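Local coordinates for OTU domain-containing protein wMelOTU (Wolbachia pipientis wMel, PDB 6W9O), which is an OTU-family cysteine protease of a Wolbachia endosymbiont that acts as a deubiquitinase, probably removing ubiquitin from modified proteins, at residues F42-A47 / H183-G188; D56-S61 / V139-I144. One frame throughout, in Å; residues are numbered along the deposited sequence. Where two conformers were deposited one is given.

Both contacts belong to one mixed β-sheet and the helix packed against it, and the centres of the two contacts are about 9 Å apart. Interaction 1 relates the edge strand 42-44 to strand 181-188 across the intervening strand 191-197; interaction 2 sets helix 53-66 against strand 140-146, the parallel neighbour of 181-188. Along the chain the order is edge strand, helix, strand 140-146, strand 181-188, so the pair of interaction 2 falls between the two halves of interaction 1. Asn186 N and Ile144 O, 2.7 Å apart, probably bond the neighbouring strands, and Gln46 O lies 2.8 Å from Gln60 NE2 in a second probable bond. Together the two interactions join the first strand, the first helix and the sheet centre of the OTU domain.

Interaction 1 (F42-A47 / H183-G188); sequences FYVGQA and HIINKG
Val44 and Ile185 make the closest approach, CG1 of Val44 lying 3.8 Å from CG2 of Ile185. The side chains cross at about a right angle. CG2 of Val44 adds looser touches, to Ile185 CG2 at 4.1 Å and to Ile185 CD1 at 4.2 Å, so both valine methyls bear on the isoleucine. With CG1 anti to its nitrogen (chi1 -176°), Ile185 has CG2 set between N and the carbonyl carbon, where it meets Val44. Ile185 is buried, whereas Val44 keeps part of its surface open to solvent. At the other end the contact is looser though both residues are buried: Phe42 turns its ring edge toward the face of His183 in an edge-to-face pair, centroids 5.5 Å apart and planes at 64°, with Phe42 CE1 4.2 Å from His183 CD2. Tyr176 meets both rings, and a hydrogen bond between His183 ND1 and His142 ND1 ties the imidazole to the next strand. No hydrogen bond links the two segments, because strand 191-197 runs between strands 42-44 and 181-188, bonded to Tyr43 through Leu196 and to His183 through Leu195. Tyr38 touches Val44 and Ile185, while helix 53-66 packs on the other face of the sheet, against Ile184.

Interaction 2 (D56-S61 / V139-I144); sequences DSFRQS and VKLHVI
Phe58 reaches from the helix to two aliphatic side chains of the strand segment, and this apolar packing is the whole of the direct contact. Its CG lies anti to the backbone nitrogen (chi1 -172°), which carries the ring outward to the strand although the bond to CB does not point there. The far end of the ring, CZ, comes to 3.8 Å from CG2 of Val139; Val139 has two conformers, and the distance is that of the one given, so this touch is less certain. Nearer the helix, CD1 of Phe58 lies 4.2 Å from CD1 of Leu141. Leu133 of helix 126-137 also packs on Phe58, and Cys134 of that helix on Leu141, so the three elements share one buried apolar layer.

No polar bond crosses between the two segments; a salt bridge lies on the side of the helix turned away from the strand. Arg59 and Asp56 form it side-on, NE (2.8 Å) and NH2 (3.0 Å) of Arg59 both converging on Asp56 OD1, NH2 on its syn side and NE on its anti side. That oxygen sits in the guanidinium plane, but the nitrogens approach it about 30° out of the carboxylate plane, from the same face. CG of Gln60 lies over one face of the guanidinium, toward its rim. NE2 of Gln60, which also bonds the backbone of the preceding loop, adds a weak bond to Asp56 OD2 at 3.1 Å, and Ile48 N bonds OD2 too. Ser61 OG hydrogen-bonds His183 N, tying the helix to strand 181-188.

His142, on the other face of the strand, hydrogen-bonds His157 through NE2. A helix laid on a central β-sheet is the core of the OTU cysteine protease fold, whose nucleophile sits at the start of such a helix; Cys53, first residue of helix 53-66, is placed consistently with that role.

Interaction 1 (F42-A47 / H183-G188)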
loop_
_atom_site.group_PDB
_atom_site.type_symbol
_atom_site.label_atom_id
_atom_site.label_comp_id
_atom_site.label_asym_id
_atom_site.label_seq_id
_atom_site.Cartn_x
_atom_site.Cartn_y
_atom_site.Cartn_z
ATOM N N PHE A 42 -4.371 -17.626 -0.708
ATOM C CA PHE A 42 -3.584 -16.440 -1.059
ATOM C C PHE A 42 -2.183 -16.833 -1.485
ATOM O O PHE A 42 -1.710 -17.931 -1.173
ATOM C CB PHE A 42 -3.488 -15.439 0.117
ATOM C CG PHE A 42 -4.791 -14.663 0.333
ATOM C CD1 PHE A 42 -4.925 -13.345 -0.139
ATOM C CD2 PHE A 42 -5.851 -15.281 1.007
ATOM C CE1 PHE A 42 -6.126 -12.648 0.039
ATOM C CE2 PHE A 42 -7.003 -14.629 1.172
ATOM C CZ PHE A 42 -7.164 -13.301 0.721
ATOM N N TYR A 43 -1.580 -15.985 -2.299
ATOM C CA TYR A 43 -0.226 -16.262 -2.781
ATOM C C TYR A 43 0.479 -14.933 -2.938
ATOM O O TYR A 43 -0.158 -13.886 -3.037
ATOM C CB TYR A 43 -0.249 -17.023 -4.118
ATOM C CG TYR A 43 -0.899 -16.261 -5.259
ATOM C CD1 TYR A 43 -0.132 -15.573 -6.177
ATOM C CD2 TYR A 43 -2.276 -16.277 -5.447
ATOM C CE1 TYR A 43 -0.690 -14.893 -7.237
ATOM C CE2 TYR A 43 -2.831 -15.584 -6.506
ATOM C CZ TYR A 43 -2.058 -14.904 -7.390
ATOM O OH TYR A 43 -2.695 -14.215 -8.436
ATOM N N VAL A 44 1.815 -14.985 -2.926
ATOM C CA VAL A 44 2.637 -13.803 -3.154
ATOM C C VAL A 44 2.832 -13.587 -4.663
ATOM O O VAL A 44 3.405 -14.432 -5.349
ATOM C CB VAL A 44 3.982 -13.925 -2.414
ATOM C CG1 VAL A 44 4.766 -12.640 -2.627
ATOM C CG2 VAL A 44 3.721 -14.180 -0.929
ATOM N N GLY A 45 2.383 -12.427 -5.163
ATOM C CA GLY A 45 2.528 -12.036 -6.555
ATOM C C GLY A 45 3.870 -11.373 -6.789
ATOM O O GLY A 45 4.790 -11.452 -5.973
ATOM N N GLN A 46 3.979 -10.699 -7.910
ATOM C CA GLN A 46 5.196 -10.005 -8.295
ATOM C C GLN A 46 4.884 -8.534 -8.424
ATOM O O GLN A 46 3.818 -8.165 -8.878
ATOM C CB GLN A 46 5.739 -10.493 -9.634
ATOM C CG GLN A 46 6.497 -11.787 -9.532
ATOM C CD GLN A 46 5.564 -12.967 -9.540
ATOM O OE1 GLN A 46 4.655 -13.048 -10.373
ATOM N NE2 GLN A 46 5.770 -13.897 -8.609
ATOM N N ALA A 47 5.835 -7.692 -8.037
ATOM C CA ALA A 47 5.725 -6.256 -8.190
ATOM C C ALA A 47 6.887 -5.783 -9.062
ATOM O O ALA A 47 7.965 -6.410 -9.109
ATOM C CB ALA A 47 5.830 -5.563 -6.796
ATOM N N HIS A 183 -4.015 -6.097 0.461
ATOM C CA HIS A 183 -3.004 -6.904 1.163
ATOM C C HIS A 183 -1.675 -6.869 0.440
ATOM O O HIS A 183 -1.617 -7.132 -0.760
ATOM C CB HIS A 183 -3.435 -8.401 1.217
ATOM C CG HIS A 183 -4.780 -8.609 1.836
ATOM N ND1 HIS A 183 -4.949 -8.860 3.182
ATOM C CD2 HIS A 183 -6.014 -8.668 1.266
ATOM C CE1 HIS A 183 -6.254 -9.017 3.423
ATOM N NE2 HIS A 183 -6.912 -8.920 2.274
ATOM N N ILE A 184 -0.598 -6.603 1.203
ATOM C CA ILE A 184 0.746 -6.652 0.635
ATOM C C ILE A 184 1.663 -7.300 1.647
ATOM O O ILE A 184 1.357 -7.378 2.844
ATOM C CB ILE A 184 1.278 -5.261 0.208
ATOM C CG1 ILE A 184 1.537 -4.417 1.466
ATOM C CG2 ILE A 184 0.295 -4.560 -0.751
ATOM C CD1 ILE A 184 2.044 -3.000 1.090
ATOM N N ILE A 185 2.774 -7.810 1.153
ATOM C CA ILE A 185 3.744 -8.491 2.020
ATOM C C ILE A 185 5.078 -7.772 1.942
ATOM O O ILE A 185 5.483 -7.307 0.870
ATOM C CB ILE A 185 3.810 -10.002 1.718
ATOM C CG1 ILE A 185 4.742 -10.761 2.679
ATOM C CG2 ILE A 185 4.143 -10.280 0.282
ATOM C CD1 ILE A 185 4.313 -12.302 2.779
ATOM N N ASN A 186 5.701 -7.594 3.102
ATOM C CA ASN A 186 6.937 -6.787 3.265
ATOM C C ASN A 186 8.042 -7.719 3.750
ATOM O O ASN A 186 8.138 -8.023 4.946
ATOM C CB ASN A 186 6.610 -5.690 4.276
ATOM C CG ASN A 186 7.783 -4.777 4.626
ATOM O OD1 ASN A 186 7.837 -4.254 5.752
ATOM N ND2 ASN A 186 8.722 -4.597 3.706
ATOM N N LYS A 187 8.909 -8.172 2.840
ATOM C CA LYS A 187 9.958 -9.087 3.290
ATOM C C LYS A 187 11.031 -8.415 4.145
ATOM O O LYS A 187 11.647 -9.062 4.985
ATOM C CB LYS A 187 10.579 -9.827 2.118
ATOM C CG LYS A 187 11.275 -8.914 1.146
ATOM C CD LYS A 187 12.122 -9.772 0.174
ATOM C CE LYS A 187 12.529 -8.987 -1.047
ATOM N NZ LYS A 187 12.662 -9.917 -2.233
ATOM N N GLY A 188 11.202 -7.111 3.961
ATOM C CA GLY A 188 12.257 -6.402 4.686
ATOM C C GLY A 188 12.365 -5.007 4.105
ATOM O O GLY A 188 11.958 -4.792 2.962
#

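Interaction 2 (D56-S61 / V139-I144)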
loop_
_atom_site.group_PDB
_atom_site.type_symbol
_atom_site.label_atom_id
_atom_site.label_comp_id
_atom_site.label_asym_id
_atom_site.label_seq_id
_atom_site.Cartn_x
_atom_site.Cartn_y
_atom_site.Cartn_z
ATOM N N ASP A 56 2.916 -0.472 -6.879
ATOM C CA ASP A 56 2.484 -1.568 -7.760
ATOM C C ASP A 56 1.821 -2.686 -6.957
ATOM O O ASP A 56 0.854 -3.317 -7.452
ATOM C CB ASP A 56 3.686 -2.108 -8.523
ATOM C CG ASP A 56 3.280 -3.004 -9.689
ATOM O OD1 ASP A 56 2.461 -2.516 -10.509
ATOM O OD2 ASP A 56 3.838 -4.127 -9.855
ATOM N N SER A 57 2.312 -2.984 -5.763
ATOM C CA SER A 57 1.664 -4.016 -4.936
ATOM C C SER A 57 0.282 -3.558 -4.496
ATOM O O SER A 57 -0.716 -4.314 -4.611
ATOM C CB SER A 57 2.524 -4.275 -3.690
ATOM O OG SER A 57 3.777 -4.820 -4.064
ATOM N N PHE A 58 0.166 -2.300 -4.048
ATOM C CA PHE A 58 -1.138 -1.745 -3.673
ATOM C C PHE A 58 -2.092 -1.764 -4.858
ATOM O O PHE A 58 -3.250 -2.166 -4.719
ATOM C CB PHE A 58 -0.930 -0.300 -3.171
ATOM C CG PHE A 58 -2.158 0.342 -2.571
ATOM C CD1 PHE A 58 -2.312 0.420 -1.173
ATOM C CD2 PHE A 58 -3.149 0.910 -3.393
ATOM C CE1 PHE A 58 -3.469 1.004 -0.632
ATOM C CE2 PHE A 58 -4.273 1.529 -2.821
ATOM C CZ PHE A 58 -4.420 1.513 -1.427
ATOM N N ARG A 59 -1.623 -1.341 -6.030
ATOM C CA ARG A 59 -2.475 -1.331 -7.242
ATOM C C ARG A 59 -3.030 -2.712 -7.538
ATOM O O ARG A 59 -4.206 -2.830 -7.938
ATOM C CB ARG A 59 -1.592 -0.895 -8.448
ATOM C CG ARG A 59 -2.162 -1.234 -9.834
ATOM C CD ARG A 59 -1.176 -0.895 -10.911
ATOM N NE ARG A 59 -0.260 -2.007 -11.145
ATOM C CZ ARG A 59 -0.542 -3.114 -11.841
ATOM N NH1 ARG A 59 -1.763 -3.335 -12.343
ATOM N NH2 ARG A 59 0.421 -4.014 -12.040
ATOM N N GLN A 60 -2.177 -3.754 -7.471
ATOM C CA GLN A 60 -2.653 -5.070 -7.887
ATOM C C GLN A 60 -3.694 -5.585 -6.922
ATOM O O GLN A 60 -4.692 -6.201 -7.349
ATOM C CB GLN A 60 -1.489 -6.047 -7.998
ATOM C CG GLN A 60 -0.574 -5.750 -9.222
ATOM C CD GLN A 60 0.520 -6.769 -9.286
ATOM O OE1 GLN A 60 0.255 -7.971 -9.364
ATOM N NE2 GLN A 60 1.785 -6.316 -9.207
ATOM N N SER A 61 -3.481 -5.403 -5.619
ATOM C CA SER A 61 -4.473 -5.915 -4.669
ATOM C C SER A 61 -5.751 -5.094 -4.757
ATOM O O SER A 61 -6.871 -5.655 -4.732
ATOM C CB SER A 61 -3.844 -5.893 -3.256
ATOM O OG SER A 61 -4.843 -6.196 -2.270
ATOM N N VAL A 139 -10.182 2.186 1.436
ATOM C CA VAL A 139 -9.692 0.832 1.854
ATOM C C VAL A 139 -8.725 0.776 3.078
ATOM O O VAL A 139 -8.177 1.789 3.711
ATOM C CB VAL A 139 -9.014 0.122 0.666
ATOM C CG1 VAL A 139 -9.971 -0.095 -0.495
ATOM C CG2 VAL A 139 -7.767 0.865 0.216
ATOM N N LYS A 140 -8.719 -0.414 3.650
ATOM C CA LYS A 140 -7.741 -0.647 4.736
ATOM C C LYS A 140 -6.590 -1.397 4.106
ATOM O O LYS A 140 -6.805 -2.238 3.239
ATOM C CB LYS A 140 -8.337 -1.540 5.821
ATOM C CG LYS A 140 -9.479 -0.903 6.553
ATOM C CD LYS A 140 -10.421 -1.972 7.107
ATOM C CE LYS A 140 -11.474 -2.285 6.025
ATOM N NZ LYS A 140 -12.658 -3.084 6.494
ATOM N N LEU A 141 -5.351 -1.101 4.526
ATOM C CA LEU A 141 -4.176 -1.746 3.953
ATOM C C LEU A 141 -3.590 -2.695 5.004
ATOM O O LEU A 141 -3.171 -2.254 6.098
ATOM C CB LEU A 141 -3.148 -0.672 3.622
ATOM C CG LEU A 141 -1.771 -1.206 3.285
ATOM C CD1 LEU A 141 -1.762 -2.141 2.080
ATOM C CD2 LEU A 141 -0.835 0.009 2.965
ATOM N N HIS A 142 -3.529 -3.984 4.693
ATOM C CA HIS A 142 -2.932 -5.003 5.545
ATOM C C HIS A 142 -1.533 -5.285 5.023
ATOM O O HIS A 142 -1.343 -5.567 3.825
ATOM C CB HIS A 142 -3.781 -6.274 5.396
ATOM C CG HIS A 142 -3.186 -7.500 6.020
ATOM N ND1 HIS A 142 -3.287 -8.729 5.394
ATOM C CD2 HIS A 142 -2.436 -7.689 7.144
ATOM C CE1 HIS A 142 -2.692 -9.641 6.158
ATOM N NE2 HIS A 142 -2.144 -9.027 7.208
ATOM N N VAL A 143 -0.527 -5.121 5.897
ATOM C CA VAL A 143 0.863 -5.415 5.556
ATOM C C VAL A 143 1.286 -6.596 6.404
ATOM O O VAL A 143 1.145 -6.555 7.638
ATOM C CB VAL A 143 1.772 -4.203 5.821
ATOM C CG1 VAL A 143 3.182 -4.557 5.318
ATOM C CG2 VAL A 143 1.246 -2.935 5.132
ATOM N N ILE A 144 1.812 -7.639 5.771
ATOM C CA ILE A 144 2.452 -8.728 6.511
ATOM C C ILE A 144 3.941 -8.403 6.547
ATOM O O ILE A 144 4.561 -8.320 5.478
ATOM C CB ILE A 144 2.231 -10.065 5.801
ATOM C CG1 ILE A 144 0.729 -10.382 5.698
ATOM C CG2 ILE A 144 2.887 -11.165 6.621
ATOM C CD1 ILE A 144 0.412 -11.789 5.027
#